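Local atomic coordinates of centrosome-associated zinc finger protein Cp190 (Drosophila melanogaster, PDB entry 6ER1), a protein that organises chromatin domains and boundaries, being recruited by insulator DNA-binding proteins, and homodimerizes through the N-terminal BTB domain that this chain represents. Residues V19-L22 with Q23-N27; I76-N79 with E80-A83; P88-N91 with F92-G96. All coordinates share one frame; numbering follows the deposited sequence. Where two conformers were deposited one is given.

Contact 1: residues V19-L22 with Q23-N27; sequences VFFL and QKLQN
Leu22 and Gln26, Phe21 and Leu25, Val19 and Gln23 are each joined by an i to i+4 backbone bond along one unbroken helix. Leu25 N lies 2.9 Å from Phe21 O, and Gln26 N is also 2.9 Å from Leu22 O; the bond from Lys24 N to Phe20 O is weak. Phe20 CG stands anti to the backbone N (chi1 169°). Lys24 CG lies over one face of that ring, toward its rim, and the bend at chi2 (-67°) turns the chain so that CE comes 3.8 Å from Phe20 CE1. A water donates to Phe20 O at 2.9 Å. On the buried side the methyls Leu22 CD2 and Leu25 CD2 meet at 4.0 Å, and Leu25 CB lies obliquely to the Phe21 ring, 4.2 Å from CE2. Gln26 runs extended past Leu22 O, its CG 3.2 Å from that oxygen, and NE2 donates to Tyr94 O of helix 83-95. With an alanine in place of Gln26, Tyr94 O would probably lose this donor, and a gap would be likely to open beside Leu22 CB. Phe20 and Lys24 pack on Ala56 of the second subunit, and Phe21 meets Phe21 of that subunit. Exposed Val19 and Gln23 contrast with buried Phe21, Leu22 and Leu25, as in an amphipathic helix, and the helix lies in the homodimer interface of the BTB domain.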
# COMPACT_ATOMS: atom_id res chain seq x y z
N VAL A 19 -8.36 -2.18 -8.45
CA VAL A 19 -9.57 -1.49 -8.02
C VAL A 19 -9.95 -1.96 -6.61
O VAL A 19 -10.23 -1.13 -5.72
CB VAL A 19 -10.70 -1.72 -9.06
CG1 VAL A 19 -12.02 -1.18 -8.59
CG2 VAL A 19 -10.33 -1.13 -10.41
N PHE A 20 -9.92 -3.29 -6.41
CA PHE A 20 -10.16 -3.87 -5.07
C PHE A 20 -9.22 -3.25 -4.02
O PHE A 20 -9.65 -2.79 -2.96
CB PHE A 20 -10.04 -5.40 -5.12
CG PHE A 20 -10.00 -6.08 -3.76
CD1 PHE A 20 -11.16 -6.37 -3.08
CD2 PHE A 20 -8.80 -6.36 -3.14
CE1 PHE A 20 -11.12 -6.95 -1.82
CE2 PHE A 20 -8.74 -6.90 -1.87
CZ PHE A 20 -9.90 -7.22 -1.22
N PHE A 21 -7.93 -3.25 -4.33
CA PHE A 21 -6.93 -2.87 -3.39
C PHE A 21 -7.00 -1.38 -3.04
O PHE A 21 -6.91 -1.02 -1.87
CB PHE A 21 -5.52 -3.22 -3.90
CG PHE A 21 -4.47 -2.93 -2.89
CD1 PHE A 21 -4.24 -3.82 -1.86
CD2 PHE A 21 -3.80 -1.71 -2.91
CE1 PHE A 21 -3.33 -3.53 -0.87
CE2 PHE A 21 -2.90 -1.41 -1.91
CZ PHE A 21 -2.67 -2.32 -0.90
N LEU A 22 -7.18 -0.55 -4.06
CA LEU A 22 -7.29 0.88 -3.86
C LEU A 22 -8.46 1.24 -2.95
O LEU A 22 -8.34 2.14 -2.13
CB LEU A 22 -7.35 1.64 -5.18
CG LEU A 22 -6.04 1.83 -5.92
CD1 LEU A 22 -6.27 2.56 -7.23
CD2 LEU A 22 -4.99 2.53 -5.07
N GLN A 23 -9.58 0.54 -3.09
CA GLN A 23 -10.72 0.82 -2.22
C GLN A 23 -10.34 0.59 -0.77
O GLN A 23 -10.69 1.38 0.14
CB GLN A 23 -11.92 -0.03 -2.62
CG GLN A 23 -13.24 0.36 -1.96
CD GLN A 23 -13.55 -0.32 -0.61
OE1 GLN A 23 -14.12 0.31 0.28
NE2 GLN A 23 -13.24 -1.62 -0.48
N LYS A 24 -9.61 -0.51 -0.53
CA LYS A 24 -9.18 -0.82 0.84
C LYS A 24 -8.18 0.17 1.38
O LYS A 24 -8.28 0.65 2.53
CB LYS A 24 -8.59 -2.25 0.91
CG LYS A 24 -9.55 -3.36 0.53
CD LYS A 24 -10.67 -3.52 1.53
CE LYS A 24 -11.66 -4.60 1.15
NZ LYS A 24 -12.76 -4.66 2.14
N LEU A 25 -7.22 0.55 0.53
CA LEU A 25 -6.21 1.51 0.90
C LEU A 25 -6.81 2.90 1.22
O LEU A 25 -6.42 3.55 2.18
CB LEU A 25 -5.23 1.68 -0.25
CG LEU A 25 -4.07 2.63 -0.08
CD1 LEU A 25 -3.09 2.16 0.98
CD2 LEU A 25 -3.40 2.93 -1.43
N GLN A 26 -7.75 3.33 0.40
CA GLN A 26 -8.43 4.63 0.62
C GLN A 26 -9.15 4.63 1.95
O GLN A 26 -9.08 5.61 2.70
CB GLN A 26 -9.35 4.86 -0.55
CG GLN A 26 -8.58 5.28 -1.77
CD GLN A 26 -9.36 5.12 -3.05
OE1 GLN A 26 -10.59 4.95 -3.03
NE2 GLN A 26 -8.67 5.22 -4.17
N ASN A 27 -9.83 3.53 2.29
CA ASN A 27 -10.45 3.40 3.58
C ASN A 27 -9.46 3.51 4.72
O ASN A 27 -9.70 4.17 5.72
CB ASN A 27 -11.27 2.13 3.66
CG ASN A 27 -11.95 1.96 5.00
OD1 ASN A 27 -12.79 2.79 5.37
ND2 ASN A 27 -11.60 0.90 5.73
O HOH W 1 -12.37 -3.32 -2.12

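Contact 2: residues I76-N79 with E80-A83; sequences IMPN and EFQA
Pro78 O is the polar centre of this turn, gripped by two donors from opposite faces of its carbonyl plane. Phe81 N, at 3.0 Å from Pro78 O, closes a type I beta turn; Gln82 NE2 reaches Pro78 O at 2.9 Å, with Pro78 O almost in the plane of the Gln82 amide. Gln82 bends at chi2 (-72°) to fold back over the turn, and its OE1 accepts from Arg42 N, so both ends of the amide are held. The packed side is apolar: Met77 and Phe81 run side by side, the sulfur SD meeting the ring at its edge, 3.9 Å from CD2, in a Met-aromatic contact. Pro78 CD sits 4.1 Å from Phe81 CB, and Leu64 of helix 60-67 packs against Met77, Pro78 and Phe81. The opposite character marks Asn79 and Glu80, exposed at the turn's corners, where Glu80 OE1 lies 3.4 Å from Pro78 CB. A water also joins this polar side, donating to Met77 O and accepting from Gln82 NE2. Gln82 is the N-cap residue of helix 83-95, and the amide grip on Pro78 O implies that the turn and the helix start are fixed together by polar bonds, with the sulfur and ring settled in the core beneath.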
# COMPACT_ATOMS: atom_id res chain seq x y z
N ILE A 76 8.27 17.96 9.92
CA ILE A 76 7.93 19.38 9.72
C ILE A 76 8.10 19.74 8.24
O ILE A 76 9.22 19.72 7.67
CB ILE A 76 8.83 20.28 10.56
CG1 ILE A 76 8.69 19.94 12.05
CG2 ILE A 76 8.54 21.73 10.27
CD1 ILE A 76 7.26 19.96 12.57
N MET A 77 6.99 20.02 7.59
CA MET A 77 7.02 20.32 6.17
C MET A 77 7.72 21.65 5.89
O MET A 77 7.57 22.60 6.66
CB MET A 77 5.59 20.41 5.62
CG MET A 77 4.88 19.06 5.60
SD MET A 77 5.65 17.78 4.59
CE MET A 77 6.75 16.95 5.72
N PRO A 78 8.48 21.74 4.80
CA PRO A 78 9.07 23.01 4.42
C PRO A 78 8.06 24.11 4.09
O PRO A 78 6.90 23.84 3.79
CB PRO A 78 9.92 22.67 3.20
CG PRO A 78 9.75 21.23 2.93
CD PRO A 78 8.79 20.65 3.86
N ASN A 79 8.52 25.35 4.17
CA ASN A 79 7.64 26.51 3.93
C ASN A 79 6.98 26.51 2.57
O ASN A 79 5.82 26.93 2.45
CB ASN A 79 8.42 27.80 4.12
CG ASN A 79 8.82 28.01 5.55
OD1 ASN A 79 8.21 27.48 6.48
ND2 ASN A 79 9.86 28.81 5.74
N GLU A 80 7.67 25.97 1.57
CA GLU A 80 7.12 25.93 0.21
C GLU A 80 6.21 24.75 -0.06
O GLU A 80 5.73 24.62 -1.19
CB GLU A 80 8.22 25.94 -0.88
CG GLU A 80 9.04 24.64 -1.08
CD GLU A 80 10.25 24.57 -0.17
OE1 GLU A 80 10.23 25.22 0.91
OE2 GLU A 80 11.19 23.85 -0.55
N PHE A 81 5.96 23.90 0.95
CA PHE A 81 5.26 22.64 0.74
C PHE A 81 4.23 22.46 1.84
O PHE A 81 4.37 21.65 2.76
CB PHE A 81 6.31 21.51 0.72
CG PHE A 81 5.84 20.20 0.15
CD1 PHE A 81 5.46 20.10 -1.16
CD2 PHE A 81 5.88 19.04 0.93
CE1 PHE A 81 5.11 18.87 -1.72
CE2 PHE A 81 5.54 17.82 0.37
CZ PHE A 81 5.13 17.73 -0.95
N GLN A 82 3.21 23.33 1.79
CA GLN A 82 2.15 23.36 2.80
C GLN A 82 0.87 22.76 2.28
O GLN A 82 0.82 22.17 1.17
CB GLN A 82 1.97 24.82 3.29
CG GLN A 82 3.23 25.30 3.96
CD GLN A 82 3.44 24.65 5.34
OE1 GLN A 82 2.54 24.69 6.20
NE2 GLN A 82 4.64 24.13 5.58
N ALA A 83 -0.19 22.80 3.08
CA ALA A 83 -1.39 21.99 2.79
C ALA A 83 -2.03 22.33 1.45
O ALA A 83 -2.65 21.49 0.84
CB ALA A 83 -2.41 22.07 3.93
O HOH W 2 5.41 22.90 8.31

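Contact 3: residues P88-N91 with F92-G96; sequences PIVN and FMYTG
Val90 and Tyr94 point the same way, side by side, one helical turn apart. Val90 CG1, anti to the backbone N (chi1 167°), lies 3.7 Å from Tyr94 CE1, while Val90 O meets the ring at its edge and in its plane, 3.3 Å from CD1. Ile89 and Met93 are set at a slant instead: the extended Met93 chain carries CE to 4.2 Å from Ile89 CG2, its CG passing Ile89 O. Phe92 CB rests 3.3 Å from Ile89 O; the edge of its ring passes that oxygen and its end leads on to Leu120 and Leu123 of helix 118-124. Thr95 holds OG1 between its backbone N and carbonyl carbon (chi1 66°), from where it donates to Asn91 O at 2.8 Å, above the carbonyl plane; the same OG1 is bonded to Thr97 N. This hydroxyl ties the last turn of the helix to the residues that follow, and Gly96 leaves it with positive phi at backbone angles that call for glycine. Around helix 83-95, Phe29 of helix 17-31 stacks on Tyr94, whose OH bonds His50 ND1; Met93 packs on Leu54 of helix 51-57, and Ile89 on Leu120. Trp17 of the second subunit meets the Phe92 ring and bonds Met93 O, ahead of strand 97-101.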
# COMPACT_ATOMS: atom_id res chain seq x y z
N PRO A 88 -3.95 18.19 -2.01
CA PRO A 88 -4.42 17.68 -3.30
C PRO A 88 -3.43 16.61 -3.87
O PRO A 88 -3.93 15.66 -4.51
CB PRO A 88 -4.52 18.90 -4.22
CG PRO A 88 -4.35 20.03 -3.35
CD PRO A 88 -3.91 19.67 -1.99
N ILE A 89 -2.14 16.87 -3.69
CA ILE A 89 -1.13 15.88 -4.24
C ILE A 89 -1.28 14.54 -3.53
O ILE A 89 -1.27 13.49 -4.21
CB ILE A 89 0.24 16.49 -4.17
CG1 ILE A 89 0.34 17.60 -5.21
CG2 ILE A 89 1.30 15.40 -4.48
CD1 ILE A 89 1.59 18.41 -5.16
N VAL A 90 -1.38 14.53 -2.22
CA VAL A 90 -1.54 13.26 -1.51
C VAL A 90 -2.83 12.59 -1.91
O VAL A 90 -2.90 11.35 -2.11
CB VAL A 90 -1.44 13.46 0.02
CG1 VAL A 90 -1.91 12.23 0.80
CG2 VAL A 90 -0.03 13.80 0.43
N ASN A 91 -3.93 13.34 -2.04
CA ASN A 91 -5.16 12.70 -2.47
C ASN A 91 -5.04 12.06 -3.88
O ASN A 91 -5.59 10.96 -4.14
CB ASN A 91 -6.34 13.66 -2.41
CG ASN A 91 -6.81 13.99 -0.99
OD1 ASN A 91 -6.64 13.21 -0.07
ND2 ASN A 91 -7.47 15.12 -0.83
N PHE A 92 -4.30 12.72 -4.75
CA PHE A 92 -3.95 12.17 -6.07
C PHE A 92 -3.17 10.86 -5.91
O PHE A 92 -3.49 9.86 -6.60
CB PHE A 92 -3.16 13.17 -6.91
CG PHE A 92 -2.56 12.59 -8.14
CD1 PHE A 92 -3.30 12.26 -9.24
CD2 PHE A 92 -1.24 12.27 -8.12
CE1 PHE A 92 -2.72 11.66 -10.33
CE2 PHE A 92 -0.63 11.67 -9.21
CZ PHE A 92 -1.37 11.39 -10.33
N MET A 93 -2.20 10.85 -5.00
CA MET A 93 -1.41 9.59 -4.85
C MET A 93 -2.26 8.42 -4.45
O MET A 93 -2.01 7.26 -4.88
CB MET A 93 -0.30 9.78 -3.85
CG MET A 93 0.73 10.75 -4.27
SD MET A 93 1.75 11.18 -2.84
CE MET A 93 3.11 11.72 -3.60
N TYR A 94 -3.32 8.63 -3.67
CA TYR A 94 -4.23 7.56 -3.23
C TYR A 94 -5.29 7.16 -4.25
O TYR A 94 -5.83 6.05 -4.20
CB TYR A 94 -4.93 7.92 -1.93
CG TYR A 94 -4.07 7.73 -0.70
CD1 TYR A 94 -3.20 8.70 -0.25
CD2 TYR A 94 -4.10 6.52 0.00
CE1 TYR A 94 -2.38 8.51 0.85
CE2 TYR A 94 -3.30 6.32 1.11
CZ TYR A 94 -2.43 7.30 1.53
OH TYR A 94 -1.66 7.14 2.65
N THR A 95 -5.55 8.03 -5.21
CA THR A 95 -6.73 7.85 -6.07
C THR A 95 -6.54 7.89 -7.57
O THR A 95 -7.35 7.30 -8.29
CB THR A 95 -7.83 8.91 -5.77
OG1 THR A 95 -7.37 10.20 -6.13
CG2 THR A 95 -8.25 8.92 -4.32
N GLY A 96 -5.50 8.58 -8.04
CA GLY A 96 -5.33 8.91 -9.43
C GLY A 96 -6.05 10.12 -9.96
O GLY A 96 -5.89 10.45 -11.13

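In the fold
Contact 2 leads into helix 83-95 and contact 3 forms its C-terminal part, with centres 17 Å apart and Ala83 O touching Pro88 CD at 3.6 Å. Contact 1 lies on helix 17-31 and joins contact 3, their centres 13 Å apart, where Leu25 CG packs 3.9 Å from Tyr94 CD2 and Leu22 CD2 lies near Tyr94 O. Contacts 1 and 2 do not touch; their nearest atoms are about 17 Å apart, on opposite sides of the chain's centre. Contacts 1 and 3 both reach the second subunit, which contact 2 does not, so the dimer interface lies at the contact 1 and contact 3 end, and contact 2 at the other end of helix 83-95.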